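Local coordinates for protein transferrin (Manduca sexta, PDB 6WB6) that binds one ferric ion together with carbonate and transports iron as a secreted, glycosylated protein of the insect Manduca sexta, at residues V74-Y78 and L289-V293; S4-C8 and R49-P55. All coordinates share one frame; numbering follows the deposited sequence.

Interaction 1: V74-Y78 and L289-V293; sequences VFQEY and LREKV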
loop_
_atom_site.group_PDB
_atom_site.type_symbol
_atom_site.label_atom_id
_atom_site.label_comp_id
_atom_site.label_asym_id
_atom_site.label_seq_id
_atom_site.Cartn_x
_atom_site.Cartn_y
_atom_site.Cartn_z
ATOM N N VAL A 74 22.207 5.765 15.897
ATOM C CA VAL A 74 22.117 4.331 15.645
ATOM C C VAL A 74 23.192 3.659 16.483
ATOM O O VAL A 74 24.372 3.735 16.154
ATOM C CB VAL A 74 22.275 3.998 14.161
ATOM C CG1 VAL A 74 22.331 2.481 13.971
ATOM C CG2 VAL A 74 21.104 4.617 13.371
ATOM N N PHE A 75 22.781 2.993 17.570
ATOM C CA PHE A 75 23.719 2.387 18.506
ATOM C C PHE A 75 23.720 0.869 18.439
ATOM O O PHE A 75 24.441 0.234 19.208
ATOM C CB PHE A 75 23.411 2.841 19.945
ATOM C CG PHE A 75 22.083 2.364 20.455
ATOM C CD1 PHE A 75 21.969 1.148 21.096
ATOM C CD2 PHE A 75 20.941 3.136 20.282
ATOM C CE1 PHE A 75 20.762 0.710 21.561
ATOM C CE2 PHE A 75 19.717 2.691 20.738
ATOM C CZ PHE A 75 19.635 1.475 21.384
ATOM N N GLN A 76 22.923 0.271 17.561
ATOM C CA GLN A 76 22.830 -1.181 17.488
ATOM C C GLN A 76 22.515 -1.625 16.070
ATOM O O GLN A 76 21.588 -1.093 15.444
ATOM C CB GLN A 76 21.749 -1.700 18.439
ATOM C CG GLN A 76 21.902 -3.157 18.783
ATOM C CD GLN A 76 22.690 -3.322 20.036
ATOM O OE1 GLN A 76 22.166 -3.771 21.055
ATOM N NE2 GLN A 76 23.955 -2.926 19.990
ATOM N N GLU A 77 23.266 -2.610 15.582
ATOM C CA GLU A 77 23.012 -3.228 14.284
ATOM C C GLU A 77 22.527 -4.656 14.479
ATOM O O GLU A 77 23.084 -5.411 15.285
ATOM C CB GLU A 77 24.269 -3.240 13.406
ATOM C CG GLU A 77 24.636 -1.903 12.827
ATOM C CD GLU A 77 25.960 -1.940 12.104
ATOM O OE1 GLU A 77 26.702 -0.953 12.188
ATOM O OE2 GLU A 77 26.272 -2.968 11.471
ATOM N N TYR A 78 21.485 -5.009 13.748
ATOM C CA TYR A 78 21.035 -6.389 13.619
ATOM C C TYR A 78 21.679 -7.019 12.386
ATOM O O TYR A 78 21.478 -6.546 11.259
ATOM C CB TYR A 78 19.514 -6.439 13.496
ATOM C CG TYR A 78 18.741 -6.018 14.729
ATOM C CD1 TYR A 78 19.369 -5.907 15.970
ATOM C CD2 TYR A 78 17.384 -5.732 14.650
ATOM C CE1 TYR A 78 18.660 -5.532 17.097
ATOM C CE2 TYR A 78 16.661 -5.362 15.775
ATOM C CZ TYR A 78 17.305 -5.255 16.991
ATOM O OH TYR A 78 16.604 -4.887 18.120
ATOM N N LEU A 289 22.067 -1.555 28.149
ATOM C CA LEU A 289 20.999 -1.827 27.200
ATOM C C LEU A 289 21.438 -2.829 26.138
ATOM O O LEU A 289 20.678 -3.733 25.774
ATOM C CB LEU A 289 20.553 -0.521 26.538
ATOM C CG LEU A 289 19.392 -0.635 25.563
ATOM C CD1 LEU A 289 18.186 -1.243 26.242
ATOM C CD2 LEU A 289 19.069 0.727 24.959
ATOM N N ARG A 290 22.644 -2.657 25.598
ATOM C CA ARG A 290 23.091 -3.513 24.498
ATOM C C ARG A 290 23.161 -4.968 24.937
ATOM O O ARG A 290 22.864 -5.893 24.160
ATOM C CB ARG A 290 24.458 -3.054 24.009
ATOM C CG ARG A 290 24.471 -1.713 23.275
ATOM C CD ARG A 290 25.904 -1.183 23.129
ATOM N NE ARG A 290 26.132 -0.517 21.850
ATOM C CZ ARG A 290 27.164 0.281 21.591
ATOM N NH1 ARG A 290 28.065 0.532 22.531
ATOM N NH2 ARG A 290 27.287 0.840 20.390
ATOM N N GLU A 291 23.554 -5.178 26.190
ATOM C CA GLU A 291 23.604 -6.507 26.780
ATOM C C GLU A 291 22.203 -7.073 26.953
ATOM O O GLU A 291 21.984 -8.279 26.776
ATOM C CB GLU A 291 24.365 -6.393 28.112
ATOM C CG GLU A 291 24.295 -7.558 29.108
ATOM C CD GLU A 291 24.281 -7.041 30.580
ATOM O OE1 GLU A 291 23.611 -6.009 30.860
ATOM O OE2 GLU A 291 24.942 -7.643 31.447
ATOM N N LYS A 292 21.246 -6.221 27.310
ATOM C CA LYS A 292 19.864 -6.662 27.439
ATOM C C LYS A 292 19.281 -7.097 26.097
ATOM O O LYS A 292 18.687 -8.174 25.984
ATOM C CB LYS A 292 19.017 -5.545 28.038
ATOM C CG LYS A 292 17.570 -5.925 28.184
ATOM C CD LYS A 292 17.321 -6.787 29.399
ATOM C CE LYS A 292 15.860 -7.129 29.466
ATOM N NZ LYS A 292 15.545 -8.060 30.543
ATOM N N VAL A 293 19.387 -6.251 25.080
ATOM C CA VAL A 293 18.861 -6.610 23.764
ATOM C C VAL A 293 19.535 -7.878 23.242
ATOM O O VAL A 293 18.871 -8.798 22.751
ATOM C CB VAL A 293 19.024 -5.430 22.790
ATOM C CG1 VAL A 293 18.532 -5.820 21.402
ATOM C CG2 VAL A 293 18.233 -4.252 23.310
#
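Q76 and R290 mark the nearest backbone approach, 7.4 Å between their CA atoms, where strand 74-78 and helix 289-293 run 21° from parallel with their axes 10.0 Å apart. This is helix-on-sheet packing in the first transferrin-like domain, helix 286-300 lying against the antiparallel sheet that holds strand 72-79. The polar end of R290 reaches back to the strand backbone and grips the carbonyl of F75 side-on. Its NE donates to F75 O at 3.2 Å, in the carbonyl plane, and NH2 reaches the same oxygen at 3.1 Å from a tilted position. Both bonds lie close to the guanidinium plane, which should help to hold the group's rotation. Q76, bent at chi2 (93°), turns its amide to the R290 chain, 17° from the guanidinium plane; NE2 lies 3.5 Å from R290 CG while donating to D323, and Q76 OE1, buried by the contact, has no hydrogen-bonding partner. On the apolar side L289 crosses the F75 side chain at about a right angle, putting CD2 3.7 Å from F75 CZ. Farther along, the Y78 ring, its OH hydrogen-bonded to L312 O, meets V293 at its edge: V293 CG1 lies near the ring plane, 3.9 Å from Y78 OH.

Interaction 2: S4-C8 and R49-P55; sequences SYKLC and RQADFVP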
loop_
_atom_site.group_PDB
_atom_site.type_symbol
_atom_site.label_atom_id
_atom_site.label_comp_id
_atom_site.label_asym_id
_atom_site.label_seq_id
_atom_site.Cartn_x
_atom_site.Cartn_y
_atom_site.Cartn_z
ATOM N N SER A 4 13.956 3.945 33.478
ATOM C CA SER A 4 14.095 2.747 32.673
ATOM C C SER A 4 14.526 3.125 31.258
ATOM O O SER A 4 14.542 4.304 30.878
ATOM C CB SER A 4 12.782 1.966 32.644
ATOM O OG SER A 4 12.356 1.606 33.941
ATOM N N TYR A 5 14.898 2.102 30.487
ATOM C CA TYR A 5 15.075 2.244 29.048
ATOM C C TYR A 5 13.721 2.030 28.392
ATOM O O TYR A 5 13.145 0.940 28.468
ATOM C CB TYR A 5 16.094 1.258 28.496
ATOM C CG TYR A 5 17.515 1.475 28.955
ATOM C CD1 TYR A 5 18.333 2.427 28.361
ATOM C CD2 TYR A 5 18.046 0.698 29.948
ATOM C CE1 TYR A 5 19.652 2.587 28.768
ATOM C CE2 TYR A 5 19.351 0.848 30.376
ATOM C CZ TYR A 5 20.152 1.789 29.777
ATOM O OH TYR A 5 21.449 1.922 30.203
ATOM N N LYS A 6 13.203 3.081 27.774
ATOM C CA LYS A 6 11.851 3.066 27.254
ATOM C C LYS A 6 11.916 2.609 25.808
ATOM O O LYS A 6 12.608 3.216 24.983
ATOM C CB LYS A 6 11.206 4.445 27.409
ATOM C CG LYS A 6 10.748 4.715 28.835
ATOM C CD LYS A 6 10.345 6.186 29.076
ATOM C CE LYS A 6 11.577 7.077 29.198
ATOM N NZ LYS A 6 12.631 6.574 30.169
ATOM N N LEU A 7 11.218 1.536 25.512
ATOM C CA LEU A 7 11.182 0.970 24.168
ATOM C C LEU A 7 9.852 1.340 23.544
ATOM O O LEU A 7 8.796 0.975 24.074
ATOM C CB LEU A 7 11.321 -0.546 24.181
ATOM C CG LEU A 7 11.020 -1.224 22.841
ATOM C CD1 LEU A 7 11.959 -0.702 21.767
ATOM C CD2 LEU A 7 11.170 -2.737 22.966
ATOM N N CYS A 8 9.896 2.046 22.422
ATOM C CA CYS A 8 8.651 2.375 21.760
ATOM C C CYS A 8 8.214 1.184 20.931
ATOM O O CYS A 8 9.034 0.401 20.452
ATOM C CB CYS A 8 8.792 3.632 20.911
ATOM S SG CYS A 8 7.249 4.189 20.258
ATOM N N ARG A 49 11.969 12.137 23.888
ATOM C CA ARG A 49 12.308 11.441 25.126
ATOM C C ARG A 49 11.122 10.818 25.844
ATOM O O ARG A 49 11.255 10.484 27.024
ATOM C CB ARG A 49 13.026 12.359 26.123
ATOM C CG ARG A 49 14.540 12.421 25.967
ATOM C CD ARG A 49 14.971 13.078 24.655
ATOM N NE ARG A 49 16.426 13.219 24.577
ATOM C CZ ARG A 49 17.103 13.599 23.498
ATOM N NH1 ARG A 49 16.480 13.885 22.364
ATOM N NH2 ARG A 49 18.414 13.684 23.552
ATOM N N GLN A 50 9.956 10.658 25.201
ATOM C CA GLN A 50 8.950 9.777 25.793
ATOM C C GLN A 50 9.295 8.312 25.601
ATOM O O GLN A 50 8.618 7.445 26.148
ATOM C CB GLN A 50 7.571 9.978 25.191
ATOM C CG GLN A 50 6.944 11.330 25.407
ATOM C CD GLN A 50 5.639 11.438 24.633
ATOM O OE1 GLN A 50 5.483 12.292 23.760
ATOM N NE2 GLN A 50 4.703 10.555 24.937
ATOM N N ALA A 51 10.275 8.027 24.769
ATOM C CA ALA A 51 10.846 6.702 24.654
ATOM C C ALA A 51 12.326 6.924 24.498
ATOM O O ALA A 51 12.771 8.050 24.254
ATOM C CB ALA A 51 10.255 5.917 23.479
ATOM N N ASP A 52 13.095 5.855 24.651
ATOM C CA ASP A 52 14.538 5.961 24.558
ATOM C C ASP A 52 15.098 5.312 23.307
ATOM O O ASP A 52 16.142 5.750 22.830
ATOM C CB ASP A 52 15.202 5.338 25.795
ATOM C CG ASP A 52 14.758 6.027 27.091
ATOM O OD1 ASP A 52 14.872 7.264 27.163
ATOM O OD2 ASP A 52 14.295 5.338 28.011
ATOM N N PHE A 53 14.416 4.310 22.748
ATOM C CA PHE A 53 14.900 3.665 21.537
ATOM C C PHE A 53 13.776 2.891 20.875
ATOM O O PHE A 53 12.724 2.613 21.472
ATOM C CB PHE A 53 16.074 2.730 21.829
ATOM C CG PHE A 53 15.686 1.489 22.616
ATOM C CD1 PHE A 53 15.130 1.593 23.884
ATOM C CD2 PHE A 53 15.909 0.215 22.078
ATOM C CE1 PHE A 53 14.789 0.439 24.621
ATOM C CE2 PHE A 53 15.588 -0.939 22.779
ATOM C CZ PHE A 53 15.024 -0.852 24.043
ATOM N N VAL A 54 14.043 2.511 19.631
ATOM C CA VAL A 54 13.074 1.831 18.791
ATOM C C VAL A 54 13.820 1.120 17.666
ATOM O O VAL A 54 14.848 1.620 17.190
ATOM C CB VAL A 54 12.041 2.832 18.249
ATOM C CG1 VAL A 54 12.732 3.839 17.309
ATOM C CG2 VAL A 54 10.902 2.104 17.578
ATOM N N PRO A 55 13.363 -0.050 17.238
ATOM C CA PRO A 55 13.958 -0.694 16.064
ATOM C C PRO A 55 13.621 0.055 14.778
ATOM O O PRO A 55 12.518 0.573 14.606
ATOM C CB PRO A 55 13.324 -2.092 16.082
ATOM C CG PRO A 55 12.015 -1.873 16.793
ATOM C CD PRO A 55 12.339 -0.904 17.867
#
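L7 and F53 carry the apolar half of this contact, their side chains slanting across one another so that a methyl of L7 lies over a ring face. L7 CD1 is 3.9 Å from the centroid of the F53 ring and 16° off its normal, a CH-pi contact offset toward the rim; the same methyl also touches P55 CD. The ring can lie there because F53 CG is set between its own N and carbonyl carbon (chi1 69°), which swings the ring back over segment 4-8, bringing CE1 to 3.6 Å from L7 CB.

On the polar half, K6 and D52 meet through a single carboxylate oxygen. The lysine chain curls at its last two torsions, and NZ comes to the syn side of D52 OD2 at 3.0 Å, a salt bridge. The backbone N of K6 takes the anti side of that oxygen, so D52 OD2 is held by two donors, while D52 OD1 accepts from H279. With an alanine in place of D52, the K6 ammonium and the K6 N-H would probably lose their shared acceptor, H279 its own, and the lysine end would be left with little more than a weak bond to S4 O.

Between these halves, K6 O accepts from both D52 N (2.7 Å) and F53 N, and C8 N donates to F53 O at 3.0 Å. Nearby, C8 CB packs against A51 CB, its SG being tied to C42 by a disulfide. The F53 bonds to the residues before and after L7 are the pattern of a parallel bridge, made once. It sets strand 53-56 beside strand 5-10, whose other neighbour is the parallel strand 31-36, as expected of the beta-alpha-beta crossovers in a transferrin domain.

How the interactions relate
Along the chain both segments of interaction 2 come first, followed by those of interaction 1; both belong to the first transferrin-like domain, their centres 12 Å apart. They share the antiparallel sheet in which strand 275-279 lies between 53-56, used by interaction 2, and 72-79, used by interaction 1. Their apolar sides join directly: F75 CZ lies 3.8 Å from F53 CB, and L289 reaches F53 CZ with CD1 and Y5 CD1 with CD2, each at 3.9 Å. Y78 and P55 come near D57, predicted to bind iron, though the ferric site here uses Y90 and Y204. Strands 5-10, 53-56 and 72-79 and helix 286-300 thus pack into one apolar core of this lobe.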